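Local atomic coordinates of vesicular integral-membrane protein VIP36 (Canis lupus familiaris, PDB entry 2DUR), a protein that acts as a calcium-dependent lectin of the early secretory pathway, binding high-mannose glycans and taking part in the transport and sorting of the glycoproteins that carry them. Residues 113-118 with 214-219. Numbering follows the deposited sequence.
With CA (calcium ion), chain E; MAN (alpha-D-mannopyranose), chain C.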
ATOM      1  N   LEU A 113       1.108  -5.148   4.354  1.00 16.26           N
ATOM      2  CA  LEU A 113       0.998  -6.586   4.066  1.00 17.06           C
ATOM      3  C   LEU A 113       2.190  -7.196   4.817  1.00 17.05           C
ATOM      4  O   LEU A 113       3.316  -7.241   4.299  1.00 16.88           O
ATOM      5  CB  LEU A 113       1.117  -6.822   2.555  1.00 18.73           C
ATOM      6  CG  LEU A 113      -0.092  -6.423   1.704  1.00 19.72           C
ATOM      7  CD1 LEU A 113      -0.116  -4.933   1.518  1.00 21.64           C
ATOM      8  CD2 LEU A 113      -0.001  -7.102   0.340  1.00 21.62           C
ATOM      9  N   ASP A 114       1.941  -7.591   6.063  1.00 16.09           N
ATOM     10  CA  ASP A 114       3.001  -7.977   7.013  1.00 17.01           C
ATOM     11  C   ASP A 114       3.116  -9.501   7.012  1.00 17.17           C
ATOM     12  O   ASP A 114       2.146 -10.182   7.308  1.00 18.57           O
ATOM     13  CB  ASP A 114       2.601  -7.446   8.410  1.00 16.30           C
ATOM     14  CG  ASP A 114       3.682  -7.651   9.471  1.00 17.35           C
ATOM     15  OD1 ASP A 114       3.581  -7.041  10.574  1.00 16.96           O
ATOM     16  OD2 ASP A 114       4.640  -8.409   9.211  1.00 17.65           O
ATOM     17  N   THR A 115       4.301 -10.036   6.694  1.00 18.18           N
ATOM     18  CA  THR A 115       4.479 -11.470   6.549  1.00 18.30           C
ATOM     19  C   THR A 115       5.186 -12.151   7.723  1.00 19.79           C
ATOM     20  O   THR A 115       5.345 -13.360   7.727  1.00 21.07           O
ATOM     21  CB  THR A 115       5.307 -11.799   5.300  1.00 18.05           C
ATOM     22  OG1 THR A 115       6.584 -11.179   5.433  1.00 19.85           O
ATOM     23  CG2 THR A 115       4.639 -11.287   3.999  1.00 18.37           C
ATOM     24  N   TYR A 116       5.630 -11.379   8.715  1.00 19.48           N
ATOM     25  CA  TYR A 116       6.396 -11.948   9.822  1.00 19.76           C
ATOM     26  C   TYR A 116       5.849 -11.494  11.181  1.00 20.27           C
ATOM     27  O   TYR A 116       5.822 -10.292  11.427  1.00 19.62           O
ATOM     28  CB  TYR A 116       7.870 -11.536   9.704  1.00 20.09           C
ATOM     29  CG  TYR A 116       8.696 -12.053  10.842  1.00 20.23           C
ATOM     30  CD1 TYR A 116       8.878 -13.429  11.025  1.00 22.36           C
ATOM     31  CD2 TYR A 116       9.290 -11.171  11.754  1.00 20.22           C
ATOM     32  CE1 TYR A 116       9.629 -13.904  12.087  1.00 21.99           C
ATOM     33  CE2 TYR A 116      10.051 -11.649  12.820  1.00 21.57           C
ATOM     34  CZ  TYR A 116      10.196 -13.022  12.979  1.00 22.25           C
ATOM     35  OH  TYR A 116      10.940 -13.513  14.034  1.00 22.14           O
ATOM     36  N   PRO A 117       5.428 -12.440  12.056  1.00 21.40           N
ATOM     37  CA  PRO A 117       4.942 -11.996  13.377  1.00 21.19           C
ATOM     38  C   PRO A 117       6.082 -11.626  14.317  1.00 21.01           C
ATOM     39  O   PRO A 117       6.720 -12.510  14.905  1.00 21.15           O
ATOM     40  CB  PRO A 117       4.158 -13.208  13.911  1.00 22.19           C
ATOM     41  CG  PRO A 117       4.717 -14.400  13.166  1.00 22.21           C
ATOM     42  CD  PRO A 117       5.332 -13.904  11.883  1.00 22.15           C
ATOM     43  N   ASN A 118       6.353 -10.325  14.445  1.00 19.71           N
ATOM     44  CA  ASN A 118       7.373  -9.854  15.385  1.00 19.90           C
ATOM     45  C   ASN A 118       6.894  -9.998  16.827  1.00 20.49           C
ATOM     46  O   ASN A 118       7.697 -10.135  17.756  1.00 21.11           O
ATOM     47  CB  ASN A 118       7.675  -8.390  15.116  1.00 19.09           C
ATOM     48  CG  ASN A 118       8.362  -8.178  13.803  1.00 18.26           C
ATOM     49  OD1 ASN A 118       7.713  -8.068  12.760  1.00 17.44           O
ATOM     50  ND2 ASN A 118       9.683  -8.109  13.835  1.00 17.88           N
ATOM     51  N   LEU A 214      15.457 -11.301   8.198  1.00 18.01           N
ATOM     52  CA  LEU A 214      14.683 -12.208   7.314  1.00 17.33           C
ATOM     53  C   LEU A 214      14.323 -11.475   6.048  1.00 17.59           C
ATOM     54  O   LEU A 214      14.227 -10.247   6.034  1.00 17.17           O
ATOM     55  CB  LEU A 214      13.420 -12.676   8.039  1.00 16.67           C
ATOM     56  CG  LEU A 214      13.642 -13.407   9.368  1.00 17.85           C
ATOM     57  CD1 LEU A 214      12.318 -13.716  10.037  1.00 19.17           C
ATOM     58  CD2 LEU A 214      14.472 -14.680   9.133  1.00 20.16           C
ATOM     59  N   SER A 215      14.110 -12.219   4.968  1.00 17.28           N
ATOM     60  CA  SER A 215      13.955 -11.570   3.694  1.00 16.97           C
ATOM     61  C   SER A 215      12.902 -12.284   2.832  1.00 16.88           C
ATOM     62  O   SER A 215      12.353 -13.319   3.225  1.00 17.74           O
ATOM     63  CB  SER A 215      15.299 -11.490   2.964  1.00 17.94           C
ATOM     64  OG  SER A 215      15.744 -12.790   2.612  1.00 19.47           O
ATOM     65  N   ASP A 216      12.631 -11.665   1.694  1.00 16.65           N
ATOM     66  CA  ASP A 216      11.727 -12.171   0.645  1.00 17.12           C
ATOM     67  C   ASP A 216      11.882 -11.243  -0.547  1.00 17.26           C
ATOM     68  O   ASP A 216      12.259 -10.065  -0.428  1.00 16.83           O
ATOM     69  CB  ASP A 216      10.240 -12.093   1.060  1.00 17.89           C
ATOM     70  CG  ASP A 216       9.653 -13.405   1.503  1.00 19.43           C
ATOM     71  OD1 ASP A 216      10.133 -14.509   1.118  1.00 20.89           O
ATOM     72  OD2 ASP A 216       8.639 -13.338   2.236  1.00 21.23           O
ATOM     73  N   ASN A 217      11.556 -11.747  -1.727  1.00 16.83           N
ATOM     74  CA  ASN A 217      11.363 -10.852  -2.845  1.00 16.67           C
ATOM     75  C   ASN A 217      10.019 -10.175  -2.653  1.00 17.23           C
ATOM     76  O   ASN A 217       9.038 -10.852  -2.374  1.00 17.97           O
ATOM     77  CB  ASN A 217      11.287 -11.632  -4.154  1.00 17.67           C
ATOM     78  CG  ASN A 217      12.588 -12.327  -4.491  1.00 18.56           C
ATOM     79  OD1 ASN A 217      13.577 -11.666  -4.839  1.00 19.58           O
ATOM     80  ND2 ASN A 217      12.589 -13.665  -4.401  1.00 21.69           N
ATOM     81  N   HIS A 218      10.005  -8.853  -2.777  1.00 16.27           N
ATOM     82  CA  HIS A 218       8.757  -8.069  -2.734  1.00 16.79           C
ATOM     83  C   HIS A 218       8.622  -7.349  -4.064  1.00 17.01           C
ATOM     84  O   HIS A 218       9.274  -6.351  -4.300  1.00 17.01           O
ATOM     85  CB  HIS A 218       8.801  -7.064  -1.549  1.00 16.32           C
ATOM     86  CG  HIS A 218       8.898  -7.723  -0.211  1.00 17.80           C
ATOM     87  ND1 HIS A 218      10.079  -7.794   0.508  1.00 16.78           N
ATOM     88  CD2 HIS A 218       7.953  -8.291   0.573  1.00 17.32           C
ATOM     89  CE1 HIS A 218       9.863  -8.439   1.642  1.00 17.09           C
ATOM     90  NE2 HIS A 218       8.578  -8.743   1.711  1.00 18.54           N
ATOM     91  N   ASP A 219       7.769  -7.889  -4.958  1.00 16.69           N
ATOM     92  CA  ASP A 219       7.615  -7.329  -6.302  1.00 17.10           C
ATOM     93  C   ASP A 219       6.275  -6.610  -6.500  1.00 17.17           C
ATOM     94  O   ASP A 219       5.253  -7.040  -5.973  1.00 18.49           O
ATOM     95  CB  ASP A 219       7.679  -8.424  -7.376  1.00 17.41           C
ATOM     96  CG  ASP A 219       8.988  -9.191  -7.373  1.00 19.54           C
ATOM     97  OD1 ASP A 219       9.982  -8.660  -6.841  1.00 18.53           O
ATOM     98  OD2 ASP A 219       9.021 -10.311  -7.929  1.00 21.51           O
TER
HETATM   99 CA    CA E   1       5.791  -7.925  11.372  1.00 17.68          CA
HETATM  100  C1  MAN C   1      15.496  -7.984  12.553  1.00 26.25           C
HETATM  101  C2  MAN C   1      14.815  -6.638  12.786  1.00 24.99           C
HETATM  102  C3  MAN C   1      13.287  -6.793  12.765  1.00 26.26           C
HETATM  103  C4  MAN C   1      12.810  -7.568  11.528  1.00 21.81           C
HETATM  104  C5  MAN C   1      13.496  -8.923  11.561  1.00 22.16           C
HETATM  105  C6  MAN C   1      13.035  -9.823  10.413  1.00 19.03           C
HETATM  106  O1  MAN C   1      15.485  -8.756  13.751  1.00 22.34           O
HETATM  107  O2  MAN C   1      15.198  -5.760  11.756  1.00 27.50           O
HETATM  108  O3  MAN C   1      12.674  -5.514  12.838  1.00 26.71           O
HETATM  109  O4  MAN C   1      11.410  -7.741  11.506  1.00 20.85           O
HETATM  110  O5  MAN C   1      14.888  -8.663  11.453  1.00 22.49           O
HETATM  111  O6  MAN C   1      13.494  -9.311   9.181  1.00 17.96           O
HETATM  112  O   HOH W   1       7.884 -10.976   3.279  1.00 18.98           O
HETATM  113  O   HOH W   2       7.426  -7.803   9.567  1.00 17.18           O
HETATM  114  O   HOH W   3       6.003  -5.538  11.848  1.00 17.67           O
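The loop leaving strand 109-114 runs beside the approach to strand 217-227 without backbone contact, the CA atoms of Tyr116 and Leu214 lying 8.7 Å apart; side chains, one water and a mannose make the connection. Leu214 lays its CD1 methyl over one face of the Tyr116 ring, 3.6 Å from the ring centroid and displaced toward the rim on the CE1 side, a CH-pi contact in which the two side chains cross at about a right angle. A chi1 of 178° carries the Tyr116 ring toward Leu214, while the backbone O of the same residue binds calcium. Deeper in, water 1 joins Thr115 OG1, Asp216 OD2 and His218 NE2; it donates to the carboxylate oxygen, which also forms a salt bridge with Arg159, and His218 ND1 is hydrogen-bonded to Thr43 OG1. The two strands belong to the two different sheets of the legume-lectin-like beta sandwich, and their loops meet at the sugar-binding end of this lumenal domain. There Asp114 grips the calcium with both carboxylate oxygens, each at 2.5 Å, and its OD2 also accepts from Tyr116 N, closing an Asx turn within the calcium-binding loop; this N-H arrives on the anti side, 30° out of the carboxylate plane. Asn118 OD1, two waters and Asp145 complete the coordination. With OD1 bound to the metal, the Asn118 amide presents ND2 to mannose O4 in a nearly straight bond (2.9 Å, 172°). From 214-219, Leu214 N donates to mannose O6 at 3.0 Å, and the leucine CB and CG lie against C6. Asp83, His142 and Asp213 supply further hydrogen bonds to the same sugar.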